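Local coordinates for 3-oxoacyl-(Acyl-carrier protein) synthase (Burkholderia xenovorans, PDB 4EFI), which probably catalyses a condensing step of fatty acid synthesis, joining an acyl group to a malonyl unit carried on acyl carrier protein, at residues A266-Q271 with R290-I295; L309-L314 with V349-T354; G127-P132 with G333-S338. All blocks are in the same frame, centred on the assembly; numbering follows the deposited sequence. Where two conformers were deposited one is given.

Interaction 1 of 3, residues A266-Q271 with R290-I295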
# COMPACT_ATOMS: atom_id res chain seq x y z
N ALA A 266 5.53 12.19 -10.90
CA ALA A 266 4.66 12.09 -9.74
C ALA A 266 5.44 11.61 -8.53
O ALA A 266 6.38 10.81 -8.65
CB ALA A 266 3.48 11.17 -10.00
N PHE A 267 4.98 12.06 -7.36
CA PHE A 267 5.42 11.58 -6.06
C PHE A 267 4.21 10.92 -5.42
O PHE A 267 3.23 11.59 -5.08
CB PHE A 267 5.89 12.76 -5.20
CG PHE A 267 7.02 13.55 -5.83
CD1 PHE A 267 8.33 13.11 -5.78
CD2 PHE A 267 6.75 14.73 -6.49
CE1 PHE A 267 9.35 13.85 -6.38
CE2 PHE A 267 7.76 15.45 -7.08
CZ PHE A 267 9.05 15.01 -7.03
N LEU A 268 4.27 9.60 -5.28
CA LEU A 268 3.15 8.77 -4.85
C LEU A 268 3.32 8.42 -3.39
O LEU A 268 4.21 7.63 -3.05
CB LEU A 268 3.13 7.51 -5.70
CG LEU A 268 3.06 7.76 -7.20
CD1 LEU A 268 3.39 6.50 -7.96
CD2 LEU A 268 1.67 8.25 -7.56
N PHE A 269 2.50 9.01 -2.53
CA PHE A 269 2.55 8.76 -1.11
C PHE A 269 1.44 7.82 -0.69
O PHE A 269 0.33 7.88 -1.20
CB PHE A 269 2.36 10.06 -0.32
CG PHE A 269 3.55 10.97 -0.35
CD1 PHE A 269 3.77 11.80 -1.43
CD2 PHE A 269 4.46 10.99 0.70
CE1 PHE A 269 4.88 12.65 -1.48
CE2 PHE A 269 5.56 11.83 0.66
CZ PHE A 269 5.77 12.66 -0.43
N HIS A 270 1.72 7.02 0.32
CA HIS A 270 0.67 6.31 1.01
C HIS A 270 -0.38 7.32 1.41
O HIS A 270 -0.05 8.40 1.94
CB HIS A 270 1.23 5.62 2.24
CG HIS A 270 0.17 5.21 3.23
ND1 HIS A 270 -0.87 4.43 2.88
CD2 HIS A 270 0.00 5.52 4.57
CE1 HIS A 270 -1.65 4.24 3.95
NE2 HIS A 270 -1.12 4.90 4.98
N GLN A 271 -1.64 7.00 1.16
CA GLN A 271 -2.74 7.94 1.33
C GLN A 271 -3.24 7.94 2.77
O GLN A 271 -4.33 7.46 3.08
CB GLN A 271 -3.86 7.60 0.34
CG GLN A 271 -3.39 7.65 -1.12
CD GLN A 271 -3.30 9.07 -1.64
OE1 GLN A 271 -4.32 9.73 -1.87
NE2 GLN A 271 -2.07 9.55 -1.83
N ARG A 290 1.91 17.60 -8.43
CA ARG A 290 2.60 16.36 -8.77
C ARG A 290 2.55 15.33 -7.64
O ARG A 290 3.32 14.37 -7.63
CB ARG A 290 4.02 16.65 -9.19
CG ARG A 290 4.08 16.99 -10.67
CD ARG A 290 5.31 17.77 -11.07
NE ARG A 290 5.23 19.20 -10.80
CZ ARG A 290 6.26 20.02 -10.94
NH1 ARG A 290 7.44 19.53 -11.29
NH2 ARG A 290 6.14 21.33 -10.71
N VAL A 291 1.64 15.54 -6.70
CA VAL A 291 1.42 14.63 -5.57
C VAL A 291 -0.02 14.11 -5.68
O VAL A 291 -0.93 14.71 -5.15
CB VAL A 291 1.63 15.36 -4.22
CG1 VAL A 291 1.41 14.41 -3.03
CG2 VAL A 291 3.02 15.96 -4.14
N PRO A 292 -0.23 12.99 -6.41
CA PRO A 292 -1.61 12.54 -6.66
C PRO A 292 -2.33 12.10 -5.39
O PRO A 292 -1.73 11.61 -4.44
CB PRO A 292 -1.41 11.35 -7.60
CG PRO A 292 -0.09 11.67 -8.30
CD PRO A 292 0.74 12.25 -7.22
N VAL A 293 -3.65 12.29 -5.39
CA VAL A 293 -4.49 11.94 -4.25
C VAL A 293 -5.74 11.27 -4.78
O VAL A 293 -6.40 11.76 -5.71
CB VAL A 293 -4.89 13.21 -3.45
CG1 VAL A 293 -5.87 12.86 -2.34
CG2 VAL A 293 -3.66 13.86 -2.85
N ASN A 294 -6.09 10.13 -4.19
CA ASN A 294 -7.34 9.44 -4.51
C ASN A 294 -8.10 9.02 -3.26
O ASN A 294 -9.08 8.27 -3.33
CB ASN A 294 -7.13 8.24 -5.45
CG ASN A 294 -6.41 7.09 -4.79
OD1 ASN A 294 -5.98 7.19 -3.65
ND2 ASN A 294 -6.25 5.99 -5.52
N ILE A 295 -7.71 9.57 -2.11
CA ILE A 295 -8.32 9.25 -0.83
C ILE A 295 -9.79 9.67 -0.82
O ILE A 295 -10.62 9.09 -0.10
CB ILE A 295 -7.47 9.88 0.32
CG1 ILE A 295 -7.65 9.08 1.61
CG2 ILE A 295 -7.80 11.34 0.45
CD1 ILE A 295 -6.89 9.63 2.80
O HOH W 1 0.88 11.01 -3.65

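Interaction 2 of 3, residues L309-L314 with V349-T354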
# COMPACT_ATOMS: atom_id res chain seq x y z
N LEU A 309 -3.28 4.10 -6.22
CA LEU A 309 -3.02 5.45 -6.70
C LEU A 309 -2.48 5.39 -8.14
O LEU A 309 -2.89 6.18 -9.01
CB LEU A 309 -2.05 6.14 -5.76
CG LEU A 309 -1.91 7.65 -5.82
CD1 LEU A 309 -3.20 8.31 -5.42
CD2 LEU A 309 -0.79 8.02 -4.88
N ILE A 310 -1.56 4.47 -8.41
CA ILE A 310 -1.03 4.31 -9.77
C ILE A 310 -2.16 4.00 -10.73
O ILE A 310 -2.26 4.62 -11.78
CB ILE A 310 0.03 3.19 -9.83
CG1 ILE A 310 1.25 3.59 -9.00
CG2 ILE A 310 0.42 2.87 -11.28
CD1 ILE A 310 2.26 2.50 -8.80
N THR A 311 -3.01 3.03 -10.41
CA THR A 311 -4.02 2.62 -11.38
C THR A 311 -5.12 3.66 -11.58
O THR A 311 -5.57 3.85 -12.71
CB THR A 311 -4.62 1.21 -11.11
OG1 THR A 311 -5.39 1.21 -9.90
CG2 THR A 311 -3.53 0.17 -11.02
N THR A 312 -5.55 4.33 -10.53
CA THR A 312 -6.64 5.28 -10.67
C THR A 312 -6.17 6.64 -11.18
O THR A 312 -6.96 7.36 -11.82
CB THR A 312 -7.46 5.49 -9.37
OG1 THR A 312 -6.68 6.19 -8.40
CG2 THR A 312 -7.94 4.20 -8.80
N GLU A 313 -4.91 7.03 -10.93
CA GLU A 313 -4.46 8.38 -11.28
C GLU A 313 -3.50 8.43 -12.46
O GLU A 313 -3.44 9.47 -13.14
CB GLU A 313 -3.82 9.08 -10.08
CG GLU A 313 -4.68 9.14 -8.82
CD GLU A 313 -6.09 9.62 -9.08
OE1 GLU A 313 -6.24 10.80 -9.47
OE2 GLU A 313 -7.06 8.86 -8.87
N LEU A 314 -2.75 7.36 -12.72
CA LEU A 314 -1.69 7.42 -13.72
C LEU A 314 -1.90 6.52 -14.92
O LEU A 314 -1.04 6.49 -15.81
CB LEU A 314 -0.32 7.11 -13.08
CG LEU A 314 0.17 8.06 -11.98
CD1 LEU A 314 1.55 7.67 -11.49
CD2 LEU A 314 0.18 9.50 -12.48
N VAL A 349 -2.73 -1.23 -17.03
CA VAL A 349 -2.88 -0.48 -15.80
C VAL A 349 -4.38 -0.27 -15.67
O VAL A 349 -4.98 0.39 -16.52
CB VAL A 349 -2.19 0.89 -15.90
CG1 VAL A 349 -2.42 1.69 -14.62
CG2 VAL A 349 -0.71 0.73 -16.20
N ASP A 350 -5.03 -0.85 -14.67
CA ASP A 350 -6.49 -0.85 -14.62
C ASP A 350 -7.00 -0.97 -13.20
O ASP A 350 -6.28 -1.43 -12.33
CB ASP A 350 -7.04 -2.00 -15.47
CG ASP A 350 -8.25 -1.59 -16.30
OD1 ASP A 350 -8.98 -0.63 -15.93
OD2 ASP A 350 -8.45 -2.23 -17.35
N THR A 351 -8.23 -0.52 -13.00
CA THR A 351 -8.94 -0.62 -11.74
C THR A 351 -10.28 -1.28 -12.02
O THR A 351 -11.03 -0.79 -12.88
CB THR A 351 -9.17 0.75 -11.08
OG1 THR A 351 -7.95 1.49 -11.04
CG2 THR A 351 -9.71 0.58 -9.70
N ILE A 352 -10.56 -2.40 -11.37
CA ILE A 352 -11.80 -3.15 -11.56
C ILE A 352 -12.49 -3.28 -10.21
O ILE A 352 -11.91 -2.96 -9.17
CB ILE A 352 -11.53 -4.56 -12.14
CG1 ILE A 352 -10.64 -5.39 -11.22
CG2 ILE A 352 -10.87 -4.44 -13.52
CD1 ILE A 352 -10.50 -6.86 -11.63
N GLU A 353 -13.72 -3.75 -10.21
CA GLU A 353 -14.39 -4.03 -8.95
C GLU A 353 -14.83 -5.47 -8.87
O GLU A 353 -14.82 -6.20 -9.87
CB GLU A 353 -15.53 -3.05 -8.67
CG GLU A 353 -16.64 -3.09 -9.63
CD GLU A 353 -17.72 -1.98 -9.40
OE1 GLU A 353 -17.58 -1.03 -8.57
OE2 GLU A 353 -18.75 -2.08 -10.09
N THR A 354 -15.17 -5.90 -7.67
CA THR A 354 -15.67 -7.24 -7.47
C THR A 354 -17.01 -7.45 -8.16
O THR A 354 -17.68 -6.48 -8.56
CB THR A 354 -15.87 -7.54 -5.98
OG1 THR A 354 -16.75 -6.56 -5.41
CG2 THR A 354 -14.55 -7.51 -5.23
OXT THR A 354 -17.45 -8.60 -8.29
O HOH W 2 -8.08 2.92 -13.39

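Interaction 3 of 3, residues G127-P132 with G333-S338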
# COMPACT_ATOMS: atom_id res chain seq x y z
N GLY A 127 2.33 -3.19 6.47
CA GLY A 127 1.18 -2.32 6.26
C GLY A 127 1.51 -1.21 5.29
O GLY A 127 1.83 -1.47 4.13
N CYS A 128 1.44 0.02 5.75
CA CYS A 128 1.50 1.15 4.83
C CYS A 128 2.83 1.29 4.08
O CYS A 128 2.88 2.05 3.12
CB CYS A 128 1.04 2.43 5.54
SG CYS A 128 -0.65 2.30 6.19
N SER A 129 3.92 0.80 4.66
CA SER A 129 5.27 0.92 4.10
C SER A 129 5.58 -0.22 3.13
O SER A 129 6.69 -0.33 2.63
CB SER A 129 6.31 0.94 5.22
OG SER A 129 6.49 -0.36 5.74
N GLY A 130 4.59 -1.07 2.89
CA GLY A 130 4.83 -2.35 2.24
C GLY A 130 5.06 -2.32 0.74
O GLY A 130 5.75 -3.21 0.24
N TYR A 131 4.50 -1.37 0.01
CA TYR A 131 4.59 -1.47 -1.45
C TYR A 131 6.03 -1.28 -1.95
O TYR A 131 6.51 -2.09 -2.74
CB TYR A 131 3.60 -0.56 -2.17
CG TYR A 131 3.51 -0.85 -3.65
CD1 TYR A 131 2.95 -2.03 -4.12
CD2 TYR A 131 3.96 0.07 -4.59
CE1 TYR A 131 2.86 -2.30 -5.45
CE2 TYR A 131 3.86 -0.17 -5.92
CZ TYR A 131 3.30 -1.36 -6.36
OH TYR A 131 3.20 -1.57 -7.72
N PRO A 132 6.74 -0.23 -1.49
CA PRO A 132 8.12 -0.11 -1.99
C PRO A 132 8.99 -1.29 -1.59
O PRO A 132 9.88 -1.69 -2.31
CB PRO A 132 8.60 1.21 -1.38
CG PRO A 132 7.35 1.97 -1.15
CD PRO A 132 6.35 0.94 -0.70
N GLY A 333 4.62 -0.23 12.37
CA GLY A 333 5.89 -0.88 12.63
C GLY A 333 6.60 -0.33 13.85
O GLY A 333 6.78 -1.04 14.83
N TYR A 334 7.01 0.94 13.82
CA TYR A 334 6.99 1.81 12.64
C TYR A 334 7.87 1.30 11.52
O TYR A 334 8.92 0.69 11.75
CB TYR A 334 7.52 3.19 13.00
CG TYR A 334 6.70 4.04 13.93
CD1 TYR A 334 5.30 3.98 13.93
CD2 TYR A 334 7.32 4.96 14.75
CE1 TYR A 334 4.56 4.81 14.77
CE2 TYR A 334 6.58 5.79 15.58
CZ TYR A 334 5.21 5.71 15.57
OH TYR A 334 4.47 6.54 16.39
N SER A 335 7.48 1.63 10.30
CA SER A 335 8.21 1.25 9.12
C SER A 335 8.04 2.36 8.08
O SER A 335 6.98 2.99 8.01
CB SER A 335 7.67 -0.10 8.62
OG SER A 335 8.36 -0.53 7.47
N TRP A 336 9.06 2.59 7.28
CA TRP A 336 8.97 3.54 6.17
C TRP A 336 9.83 3.05 5.02
O TRP A 336 10.83 2.35 5.23
CB TRP A 336 9.38 4.95 6.60
CG TRP A 336 10.75 5.07 7.14
CD1 TRP A 336 11.85 5.48 6.46
CD2 TRP A 336 11.19 4.83 8.49
NE1 TRP A 336 12.95 5.48 7.28
CE2 TRP A 336 12.57 5.12 8.54
CE3 TRP A 336 10.54 4.41 9.66
CZ2 TRP A 336 13.33 4.94 9.70
CZ3 TRP A 336 11.28 4.27 10.82
CH2 TRP A 336 12.66 4.53 10.83
N ALA A 337 9.46 3.39 3.79
CA ALA A 337 10.17 2.86 2.64
C ALA A 337 9.90 3.69 1.41
O ALA A 337 8.79 4.23 1.25
CB ALA A 337 9.81 1.40 2.39
N SER A 338 10.90 3.82 0.56
CA SER A 338 10.75 4.53 -0.71
C SER A 338 11.22 3.70 -1.89
O SER A 338 11.99 2.75 -1.75
CB SER A 338 11.55 5.83 -0.70
OG SER A 338 12.93 5.50 -0.64

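Interaction 1 of 3, residues A266-Q271 with R290-I295
Q271 reaches the 290-295 loop with its amide. CG stands anti to the carbonyl carbon (chi1 -59°), and the chain bends at chi2, which turns the amide back along its own segment. There NE2 donates to F269 O at 3.0 Å, an almost straight bond in the amide plane that fixes the rotation of the group. Q271 OE1 accepts a hydrogen bond from N294 N at 2.9 Å, and this N-H comes from above the carbonyl plane. NE2 also makes a weak bond to P292 O. The side chains of N294 and Q271 cross at about a right angle, with amide planes 79° apart, and N294 ND2 bonds to T312 OG1. Further back, F267 N donates to R290 O at 2.9 Å. Between these two grips a water bridges F267 O, F269 N and P292 O, in plane at the edge of the F269 ring. CG1 of V291 meets CD1 of that ring at 3.9 Å. The P292 ring touches A266 CB and L268 CD2 with its CG. Strand 266-269 is an edge strand of the five-stranded sheet within this chain, beside the parallel strand 323-331. The loop follows it in nearly the same direction. Helix 274-283 packs on F269 and Q271, and helix 305-313 on L268.

Interaction 2 of 3, residues L309-L314 with V349-T354
T311 meets three residues of strand 349-353 with one short side chain. Its CB sits 3.3 Å from D350 O. From CB the two branches part. OG1 lies between the backbone N and the carbonyl carbon (chi1 67°), and it runs to T351 OG1 at 2.8 Å. The two hydroxyls form a hydrogen bond in which either could be the donor. T311 OG1 is also bonded to S24 OG on strand 17-26 and to L308 O one turn back, so three oxygens surround it. The methyl branch, CG2, stands anti to the carbonyl carbon. It lies 3.4 Å from D350 O and meets CG1 of V349 at 4.1 Å. That same valine methyl presses on T311 CA at 3.7 Å.

Helix 309-313 and strand 349-353 cross at 94°, their axes 6.9 Å apart at closest approach. Helix 305-313 touches strand 266-269 of one sheet as well as strands 17-26 and 349-353 of the other. This matches the layered thiolase fold, in which central helices are sandwiched between two sheets.

T351 answers T311 with its OG1. A water joins T351 OG1 to T311 O and donates to the latter. The methyl CG2 of T312 adds a contact to T351 OG1 at 3.5 Å. The T312 hydroxyl turns elsewhere: T312 OG1 donates to E313 OE2 at 2.7 Å, on the anti lone pair of that oxygen, and also pairs with N294 ND2.

Interaction 3 of 3, residues G127-P132 with G333-S338
S129 and S335 face each other through their hydroxyls, with OG to OG at 2.6 Å. Either could be the donor in this hydrogen bond. The two serines differ in conformation. In S129, OG lies between the backbone N and the carbonyl carbon (chi1 76°), which swings it toward the strand. In S335, OG extends away from its backbone N (chi1 -179°) and comes forward to meet it. The pair is close enough that S335 CB lies 3.1 Å from S129 OG. S129 CB also rests on the strand backbone, 3.5 Å from S335 O. A second partner for S129 OG is Q133 OE1, one turn on in the helix.

Next along the strand, A337 points toward the helix start. Its CB meets S129 O at 3.6 Å and P132 CB at 4.0 Å. P132 CG lies 3.6 Å from A337 O, while P132 CB faces the carbonyl group of S338. W336 and S338 point away from this contact, W336 NE1 bonding to A8 O and S338 OG to T253 OG1.

G127 to G130 form a type I turn, closed by G130 N to G127 O, that leads into helix 130-143. C128 lies in this turn, beside H270 in the conformer given. This is consistent with the nucleophile cysteine that thiolase-fold synthases place at the start of a buried helix. Strand 335-343 lies in the five-stranded sheet between strands 190-197 and 323-331. Helix 130-143 packs on one face of the strand, and helix 235-257 meets W336 and S338 on the other.

Overall arrangement
Along the chain, interaction 1 is nested within the loop closed by interaction 3. It closes before interaction 2 opens, while interactions 2 and 3 cross. The centres of interactions 1 and 2 are about 13 Å apart, those of 1 and 3 about 15 Å, and those of 2 and 3 about 21 Å. Interactions 1 and 3 share the five-stranded sheet, through strands 266-269 and 335-343. Interaction 2 reaches the six-stranded sheet at one of its outer strands, 349-353. Helix 305-313 links it to interaction 1, and I310 touches Y131 of interaction 3. Interactions 1 and 3 bring H270 and C128 together, consistent with the Cys-His-Asn triad of related synthases, with N300 beside H270.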